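Local coordinates for DUF1436 domain-containing protein (Neisseria meningitidis, PDB 2GKP), which is of unknown function but belongs to the CDI immunity family, so that it probably neutralises a toxin of contact-dependent growth inhibition, at residues T56-L59 with Q60-N64; A93-C96 with G97-Y101; E153-G156 with A157-L161. All coordinates share one frame; numbering follows the deposited sequence.

How the contacts relate
Three helical turns illustrate how one backbone rule serves different places in a fold. Contacts 1 and 3 are neighbours: their centres lie about 13 Å apart, and helices 51-63 and 152-164 meet directly, with V58 CG2 3.7 Å from L159 CD1 and L59 CD1 4.0 Å from I155 CD1. Contact 2, at the end of helix 81-99, stands apart, its centre about 23 Å from that of contact 1 and 26 Å from that of contact 3. A bound sodium ion lies about 9 Å from the side chains of A61 and L95 and about 11 Å from that of L159. All three helices pack on one antiparallel sheet, contacts 1 and 2 both touching strand 34-45 and contact 3 touching strand 122-132.

Contact 1. Residues T56-L59 with Q60-N64; sequences TTVL and QALAN
T56 and Q60, one turn apart on helix 51-63, meet through both backbone and side chain. Q60 N donates to T56 O at 2.9 Å, and the same pairing repeats from A61 N to T57 O (3.0 Å), L62 N to V58 O (2.9 Å) and A63 N to L59 O. The bond of L62 is the straightest of the four, with an N-H...O angle of 164°. At N64, where the bonds from its N to Q60 O and A61 O are both weak, the regular ladder fades.

The threonine hydroxyls look back along the helix: T56 OG1 is bonded to E52 O and T57 OG1 to T53 O. In T56 a chi1 of -63° sets OG1 beside the backbone N, where it reaches E52 O, and leaves CG2 facing Q60, 3.6 Å from NE2. The extended Q60 chain, one of two deposited conformers, passes just beyond the carbonyl oxygen, with CG 3.1 Å from T56 O. A water donates to T57 OG1 at 3.2 Å and, weakly, to Q60 OE1. A61 O has a partner beyond the helix in T27 OG1 of strand 23-30. On the buried side the side chains meet through methyls, V58 CG1 lying 4.1 Å from L62 CD1.

The amides of Q60 to A63 and the carbonyls of T56 to L59 thus satisfy one another, and the threonine hydroxyls are met by the preceding turn. The glutamine amide oxygen takes a weak bond from water in the conformer given, which is consistent with a mobile side chain on the exposed surface.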
ATOM      1  N   THR A  56       6.197   5.368 -10.534  1.00 17.09           N
ATOM      2  CA  THR A  56       5.212   4.875 -11.510  1.00 17.37           C
ATOM      3  C   THR A  56       4.380   3.720 -10.988  1.00 17.02           C
ATOM      4  O   THR A  56       3.171   3.637 -11.236  1.00 16.22           O
ATOM      5  CB  THR A  56       5.932   4.509 -12.828  1.00 18.56           C
ATOM      6  OG1 THR A  56       6.505   5.703 -13.362  1.00 21.58           O
ATOM      7  CG2 THR A  56       5.006   3.877 -13.867  1.00 19.93           C
ATOM      8  N   THR A  57       5.024   2.791 -10.289  1.00 15.44           N
ATOM      9  CA  THR A  57       4.290   1.636  -9.796  1.00 15.12           C
ATOM     10  C   THR A  57       3.261   2.081  -8.758  1.00 14.05           C
ATOM     11  O   THR A  57       2.154   1.580  -8.759  1.00 14.53           O
ATOM     12  CB  THR A  57       5.283   0.580  -9.188  1.00 14.79           C
ATOM     13  OG1 THR A  57       6.246   0.253 -10.201  1.00 17.80           O
ATOM     14  CG2 THR A  57       4.564  -0.683  -8.744  1.00 15.58           C
ATOM     15  N   VAL A  58       3.630   3.006  -7.872  1.00 12.93           N
ATOM     16  CA  VAL A  58       2.671   3.478  -6.862  1.00 13.07           C
ATOM     17  C   VAL A  58       1.560   4.295  -7.524  1.00 13.03           C
ATOM     18  O   VAL A  58       0.365   4.118  -7.196  1.00 13.18           O
ATOM     19  CB  VAL A  58       3.381   4.234  -5.716  1.00 13.87           C
ATOM     20  CG1 VAL A  58       2.375   4.970  -4.833  1.00 16.60           C
ATOM     21  CG2 VAL A  58       4.147   3.220  -4.884  1.00 14.79           C
ATOM     22  N   LEU A  59       1.906   5.122  -8.508  1.00 13.47           N
ATOM     23  CA  LEU A  59       0.817   5.819  -9.264  1.00 13.51           C
ATOM     24  C   LEU A  59      -0.151   4.838  -9.944  1.00 14.02           C
ATOM     25  O   LEU A  59      -1.391   5.056  -9.946  1.00 13.79           O
ATOM     26  CB  LEU A  59       1.382   6.816 -10.283  1.00 13.77           C
ATOM     27  CG  LEU A  59       2.044   8.036  -9.660  1.00 14.10           C
ATOM     28  CD1 LEU A  59       2.910   8.747 -10.712  1.00 15.78           C
ATOM     29  CD2 LEU A  59       1.006   9.012  -9.081  1.00 15.79           C
ATOM     30  N   GLN A  60       0.374   3.737 -10.512  1.00 14.83           N
ATOM     31  CA  GLN A  60      -0.487   2.735 -11.135  0.50 14.93           C
ATOM     32  C   GLN A  60      -1.388   2.092 -10.071  1.00 14.68           C
ATOM     33  O   GLN A  60      -2.560   1.806 -10.277  1.00 16.38           O
ATOM     34  CB  GLN A  60       0.371   1.672 -11.844  0.50 15.59           C
ATOM     35  CG  GLN A  60       1.080   2.225 -13.101  0.50 17.12           C
ATOM     36  CD  GLN A  60       2.175   1.329 -13.699  0.50 19.78           C
ATOM     37  OE1 GLN A  60       2.721   0.409 -13.059  0.50 22.39           O
ATOM     38  NE2 GLN A  60       2.495   1.607 -14.965  0.50 19.10           N
ATOM     39  N   ALA A  61      -0.805   1.800  -8.917  1.00 14.16           N
ATOM     40  CA  ALA A  61      -1.599   1.201  -7.839  1.00 13.55           C
ATOM     41  C   ALA A  61      -2.713   2.128  -7.364  1.00 13.73           C
ATOM     42  O   ALA A  61      -3.854   1.689  -7.161  1.00 14.19           O
ATOM     43  CB  ALA A  61      -0.696   0.795  -6.654  1.00 13.58           C
ATOM     44  N   LEU A  62      -2.399   3.411  -7.220  1.00 13.54           N
ATOM     45  CA  LEU A  62      -3.407   4.384  -6.832  1.00 13.19           C
ATOM     46  C   LEU A  62      -4.505   4.487  -7.880  1.00 13.78           C
ATOM     47  O   LEU A  62      -5.670   4.598  -7.513  1.00 13.78           O
ATOM     48  CB  LEU A  62      -2.772   5.751  -6.623  1.00 12.44           C
ATOM     49  CG  LEU A  62      -1.896   5.972  -5.376  1.00 12.28           C
ATOM     50  CD1 LEU A  62      -0.994   7.174  -5.520  1.00 13.06           C
ATOM     51  CD2 LEU A  62      -2.775   6.132  -4.166  1.00 11.90           C
ATOM     52  N   ALA A  63      -4.145   4.438  -9.159  1.00 13.68           N
ATOM     53  CA  ALA A  63      -5.156   4.602 -10.222  1.00 14.46           C
ATOM     54  C   ALA A  63      -6.199   3.506 -10.172  1.00 15.23           C
ATOM     55  O   ALA A  63      -7.353   3.703 -10.622  1.00 16.48           O
ATOM     56  CB  ALA A  63      -4.500   4.662 -11.567  1.00 16.16           C
ATOM     57  N   ASN A  64      -5.810   2.346  -9.658  1.00 15.34           N
ATOM     58  CA  ASN A  64      -6.742   1.232  -9.542  1.00 14.68           C
ATOM     59  C   ASN A  64      -7.565   1.217  -8.244  1.00 14.99           C
ATOM     60  O   ASN A  64      -8.419   0.359  -8.065  1.00 14.81           O
ATOM     61  CB  ASN A  64      -6.012  -0.113  -9.662  1.00 14.87           C
ATOM     62  CG  ASN A  64      -5.614  -0.426 -11.068  1.00 16.58           C
ATOM     63  OD1 ASN A  64      -6.290  -0.017 -12.004  1.00 19.22           O
ATOM     64  ND2 ASN A  64      -4.534  -1.168 -11.238  1.00 17.09           N
TER
HETATM   65  O   HOH W   1       6.170   0.660 -13.390  1.00 52.25           O

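Contact 2. Residues A93-C96 with G97-Y101; sequences AKLC and GNLGY
C96 and Y101 meet where helix 81-99 runs out, and the helical pattern of hydrogen bonds there breaks up. G97 N still donates to A93 O (3.0 Å) and N98 N to K94 O (2.9 Å). L99 N then divides its interaction between L95 O and, at the shorter i to i-3 spacing, C96 O, both bonds being weak. Y101 N reaches back five residues to C96 O at 3.0 Å, a six-to-one bond as in a Schellman motif, while G100 supplies a turn residue of positive phi (84°).

Apolar contacts accompany this ending. L95 and L99 lie side by side and point the same way, CD1 of L95 being 3.5 Å from CD1 of L99 in the conformer given, one of two deposited for L95. There the CG of L95 is swung anti to the backbone N (chi1 -168°), which brings its branched end to its neighbour although its CB heads elsewhere. C96 SG approaches Y101 CB at 4.1 Å.

One covalent modification is present: the same C96 SG is linked to beta-mercaptoethanol, probably from the crystallisation liquor.

The end of Y101 leads out of the turn, its OH bonded to E20 and its ring in a cation-pi contact with R21. L107 of helix 104-108 touches L95, C96 and Y101, whereas I44 of strand 34-45 packs on L95, N98 and L99, so the helix end touches both that short helix and the sheet.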
ATOM      1  N   ALA A  93      -0.058 -16.581   2.124  1.00 12.52           N
ATOM      2  CA  ALA A  93       0.474 -17.794   1.521  1.00 13.34           C
ATOM      3  C   ALA A  93       1.142 -17.467   0.183  1.00 13.30           C
ATOM      4  O   ALA A  93       2.239 -17.980  -0.128  1.00 14.72           O
ATOM      5  CB  ALA A  93      -0.672 -18.816   1.349  1.00 14.12           C
ATOM      6  N   LYS A  94       0.510 -16.616  -0.627  1.00 14.52           N
ATOM      7  CA  LYS A  94       1.075 -16.297  -1.946  0.50 14.17           C
ATOM      8  C   LYS A  94       2.357 -15.508  -1.831  1.00 13.42           C
ATOM      9  O   LYS A  94       3.290 -15.746  -2.588  1.00 14.05           O
ATOM     10  CB  LYS A  94       0.081 -15.537  -2.832  0.50 15.71           C
ATOM     11  CG  LYS A  94      -0.923 -16.431  -3.538  0.50 16.93           C
ATOM     12  CD  LYS A  94      -1.929 -15.621  -4.378  0.50 22.47           C
ATOM     13  CE  LYS A  94      -3.304 -16.305  -4.403  0.50 24.09           C
ATOM     14  NZ  LYS A  94      -4.417 -15.474  -4.984  0.50 24.80           N
ATOM     15  N   LEU A  95       2.402 -14.561  -0.887  1.00 12.77           N
ATOM     16  CA  LEU A  95       3.608 -13.773  -0.715  0.50 12.36           C
ATOM     17  C   LEU A  95       4.760 -14.646  -0.189  1.00 12.38           C
ATOM     18  O   LEU A  95       5.912 -14.474  -0.616  1.00 11.61           O
ATOM     19  CB  LEU A  95       3.357 -12.570   0.189  0.50 12.63           C
ATOM     20  CG  LEU A  95       4.417 -11.469   0.268  0.50 12.75           C
ATOM     21  CD1 LEU A  95       4.789 -10.920  -1.110  0.50 12.67           C
ATOM     22  CD2 LEU A  95       3.945 -10.333   1.162  0.50 12.46           C
ATOM     23  N   CYS A  96       4.461 -15.587   0.705  1.00 12.93           N
ATOM     24  CA  CYS A  96       5.510 -16.506   1.163  1.00 12.04           C
ATOM     25  C   CYS A  96       6.062 -17.268  -0.016  1.00 12.04           C
ATOM     26  O   CYS A  96       7.252 -17.403  -0.144  1.00 13.44           O
ATOM     27  CB  CYS A  96       4.963 -17.499   2.172  1.00 13.81           C
ATOM     28  SG  CYS A  96       4.750 -16.828   3.827  1.00 14.59           S
ATOM     29  N   GLY A  97       5.183 -17.780  -0.885  1.00 12.12           N
ATOM     30  CA  GLY A  97       5.647 -18.457  -2.083  1.00 12.67           C
ATOM     31  C   GLY A  97       6.449 -17.606  -3.031  1.00 13.06           C
ATOM     32  O   GLY A  97       7.404 -18.069  -3.631  1.00 14.72           O
ATOM     33  N   ASN A  98       6.012 -16.384  -3.231  1.00 11.89           N
ATOM     34  CA  ASN A  98       6.702 -15.498  -4.145  1.00 10.94           C
ATOM     35  C   ASN A  98       8.031 -14.962  -3.643  1.00 10.83           C
ATOM     36  O   ASN A  98       8.818 -14.459  -4.458  1.00 11.61           O
ATOM     37  CB  ASN A  98       5.801 -14.332  -4.566  1.00 12.56           C
ATOM     38  CG  ASN A  98       4.735 -14.765  -5.552  1.00 16.77           C
ATOM     39  OD1 ASN A  98       3.609 -14.265  -5.533  1.00 21.85           O
ATOM     40  ND2 ASN A  98       5.085 -15.681  -6.427  1.00 18.49           N
ATOM     41  N   LEU A  99       8.291 -15.093  -2.337  1.00 11.66           N
ATOM     42  CA  LEU A  99       9.511 -14.523  -1.783  1.00 10.55           C
ATOM     43  C   LEU A  99      10.391 -15.555  -1.096  1.00 10.16           C
ATOM     44  O   LEU A  99      11.422 -15.177  -0.538  1.00 11.17           O
ATOM     45  CB  LEU A  99       9.208 -13.344  -0.827  1.00 11.76           C
ATOM     46  CG  LEU A  99       8.598 -12.120  -1.529  1.00 12.23           C
ATOM     47  CD1 LEU A  99       8.265 -11.099  -0.457  1.00 14.29           C
ATOM     48  CD2 LEU A  99       9.583 -11.541  -2.507  1.00 13.93           C
ATOM     49  N   GLY A 100      10.041 -16.830  -1.163  1.00 11.21           N
ATOM     50  CA  GLY A 100      10.935 -17.878  -0.641  1.00 10.94           C
ATOM     51  C   GLY A 100      10.821 -18.153   0.860  1.00 10.62           C
ATOM     52  O   GLY A 100      11.757 -18.672   1.469  1.00 11.14           O
ATOM     53  N   TYR A 101       9.711 -17.760   1.483  1.00 10.85           N
ATOM     54  CA  TYR A 101       9.527 -17.972   2.929  1.00 11.22           C
ATOM     55  C   TYR A 101       8.696 -19.200   3.199  1.00 11.27           C
ATOM     56  O   TYR A 101       7.773 -19.553   2.451  1.00 14.01           O
ATOM     57  CB  TYR A 101       8.811 -16.782   3.579  1.00 10.45           C
ATOM     58  CG  TYR A 101       9.597 -15.497   3.600  1.00 11.44           C
ATOM     59  CD1 TYR A 101      10.635 -15.290   4.506  1.00 10.60           C
ATOM     60  CD2 TYR A 101       9.290 -14.467   2.723  1.00 13.16           C
ATOM     61  CE1 TYR A 101      11.342 -14.115   4.534  1.00 10.98           C
ATOM     62  CE2 TYR A 101      10.018 -13.299   2.726  1.00 12.22           C
ATOM     63  CZ  TYR A 101      11.016 -13.101   3.644  1.00 11.03           C
ATOM     64  OH  TYR A 101      11.702 -11.909   3.658  1.00 11.96           O
TER

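Contact 3. Residues E153-G156 with A157-L161; sequences EEIG and AGLKL
The last helix of the chain, the α-helix 152-164, carries this contact, which spans most of its length from the second residue on and in which I155 and L159 form an i, i+4 apolar pair facing the antiparallel sheet. The two side chains run side by side in the same direction. I155 presents its CG2 branch, which sits anti to the backbone N, and meets L159 CD1 at 3.9 Å. L159 CG lies beside a carbonyl oxygen, 3.2 Å from I155 O, the very oxygen that accepts a hydrogen bond from L159 N at 2.9 Å. On the sheet side, L123 and I125 of strand 122-132 pack on I155 and L159 respectively.

Regular bonds carry the rest of the turn, from A157 N to E153 O (3.0 Å) and from G158 N to E154 O. G156 and G158 bring no side chains, and the neighbouring A157 adds little more than a methyl, touching N51 of helix 51-63. Near the start of the helix E154 OE1 accepts from S151 N and from N150 ND2.

K160, extended beyond CG, leaves the turn towards helix 51-63, touching N51 and L54, and its ammonium is bonded to T49 O. Its root stays on the helix: K160 N donates to G156 O at 3.0 Å with an N-H...O angle of 161°, and K160 CG rests 3.5 Å from that same G156 O.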
ATOM      1  N   GLU A 153       9.638  10.148 -10.623  1.00 20.08           N
ATOM      2  CA  GLU A 153      10.919  10.011  -9.914  0.50 20.06           C
ATOM      3  C   GLU A 153      10.946  10.734  -8.557  1.00 19.95           C
ATOM      4  O   GLU A 153      11.433  10.160  -7.573  1.00 19.58           O
ATOM      5  CB  GLU A 153      12.083  10.414 -10.816  0.50 20.28           C
ATOM      6  CG  GLU A 153      13.393   9.793 -10.437  0.50 20.65           C
ATOM      7  CD  GLU A 153      14.325  10.714  -9.637  0.50 23.30           C
ATOM      8  OE1 GLU A 153      13.862  11.678  -9.003  0.50 24.06           O
ATOM      9  OE2 GLU A 153      15.552  10.443  -9.627  0.50 24.20           O
ATOM     10  N   GLU A 154      10.387  11.927  -8.472  1.00 18.62           N
ATOM     11  CA  GLU A 154      10.246  12.653  -7.234  1.00 18.12           C
ATOM     12  C   GLU A 154       9.312  11.929  -6.267  1.00 17.96           C
ATOM     13  O   GLU A 154       9.560  11.895  -5.053  1.00 19.28           O
ATOM     14  CB  GLU A 154       9.717  14.044  -7.526  1.00 18.28           C
ATOM     15  CG  GLU A 154      10.807  14.883  -8.178  1.00 18.40           C
ATOM     16  CD  GLU A 154      10.279  16.155  -8.732  1.00 23.72           C
ATOM     17  OE1 GLU A 154       9.060  16.370  -8.777  1.00 23.74           O
ATOM     18  OE2 GLU A 154      11.116  16.962  -9.172  1.00 26.00           O
ATOM     19  N   ILE A 155       8.240  11.349  -6.793  1.00 17.13           N
ATOM     20  CA  ILE A 155       7.370  10.542  -5.955  1.00 17.09           C
ATOM     21  C   ILE A 155       8.136   9.341  -5.385  1.00 17.30           C
ATOM     22  O   ILE A 155       8.032   9.053  -4.180  1.00 17.16           O
ATOM     23  CB  ILE A 155       6.081  10.201  -6.711  1.00 16.78           C
ATOM     24  CG1 ILE A 155       5.315  11.508  -6.980  1.00 16.87           C
ATOM     25  CG2 ILE A 155       5.215   9.252  -5.887  1.00 14.78           C
ATOM     26  CD1 ILE A 155       4.197  11.362  -7.972  1.00 15.70           C
ATOM     27  N   GLY A 156       8.936   8.667  -6.210  1.00 16.97           N
ATOM     28  CA  GLY A 156       9.758   7.544  -5.737  1.00 17.99           C
ATOM     29  C   GLY A 156      10.708   7.957  -4.632  1.00 17.81           C
ATOM     30  O   GLY A 156      10.850   7.223  -3.625  1.00 17.83           O
ATOM     31  N   ALA A 157      11.338   9.129  -4.777  1.00 18.24           N
ATOM     32  CA  ALA A 157      12.209   9.650  -3.728  1.00 18.43           C
ATOM     33  C   ALA A 157      11.449   9.853  -2.414  1.00 18.77           C
ATOM     34  O   ALA A 157      11.965   9.551  -1.304  1.00 18.81           O
ATOM     35  CB  ALA A 157      12.976  10.943  -4.170  1.00 20.12           C
ATOM     36  N   GLY A 158      10.240  10.396  -2.506  1.00 18.24           N
ATOM     37  CA  GLY A 158       9.478  10.654  -1.300  1.00 17.04           C
ATOM     38  C   GLY A 158       8.992   9.350  -0.687  1.00 16.13           C
ATOM     39  O   GLY A 158       8.907   9.228   0.529  1.00 16.48           O
ATOM     40  N   LEU A 159       8.732   8.346  -1.509  1.00 15.41           N
ATOM     41  CA  LEU A 159       8.364   7.026  -0.964  1.00 15.84           C
ATOM     42  C   LEU A 159       9.498   6.409  -0.166  1.00 15.25           C
ATOM     43  O   LEU A 159       9.279   5.858   0.932  1.00 14.94           O
ATOM     44  CB  LEU A 159       7.935   6.066  -2.078  1.00 16.05           C
ATOM     45  CG  LEU A 159       6.622   6.523  -2.733  1.00 17.20           C
ATOM     46  CD1 LEU A 159       6.510   6.009  -4.160  1.00 17.33           C
ATOM     47  CD2 LEU A 159       5.473   6.026  -1.890  1.00 17.21           C
ATOM     48  N   LYS A 160      10.711   6.477  -0.727  1.00 16.46           N
ATOM     49  CA  LYS A 160      11.877   5.913  -0.054  1.00 16.86           C
ATOM     50  C   LYS A 160      12.165   6.681   1.238  1.00 16.00           C
ATOM     51  O   LYS A 160      12.561   6.086   2.256  1.00 15.59           O
ATOM     52  CB  LYS A 160      13.084   5.947  -1.009  1.00 16.50           C
ATOM     53  CG  LYS A 160      12.933   4.908  -2.087  1.00 19.15           C
ATOM     54  CD  LYS A 160      14.229   4.712  -2.868  1.00 19.23           C
ATOM     55  CE  LYS A 160      14.021   3.889  -4.132  1.00 21.76           C
ATOM     56  NZ  LYS A 160      15.311   3.787  -4.936  1.00 23.88           N
ATOM     57  N   LEU A 161      11.950   7.989   1.211  1.00 15.09           N
ATOM     58  CA  LEU A 161      12.117   8.820   2.387  1.00 14.88           C
ATOM     59  C   LEU A 161      11.137   8.392   3.470  1.00 14.50           C
ATOM     60  O   LEU A 161      11.511   8.228   4.655  1.00 14.67           O
ATOM     61  CB  LEU A 161      11.916  10.297   2.045  1.00 16.70           C
ATOM     62  CG  LEU A 161      12.006  11.307   3.187  1.00 16.89           C
ATOM     63  CD1 LEU A 161      13.384  11.251   3.890  1.00 18.23           C
ATOM     64  CD2 LEU A 161      11.727  12.724   2.715  1.00 18.94           C
TER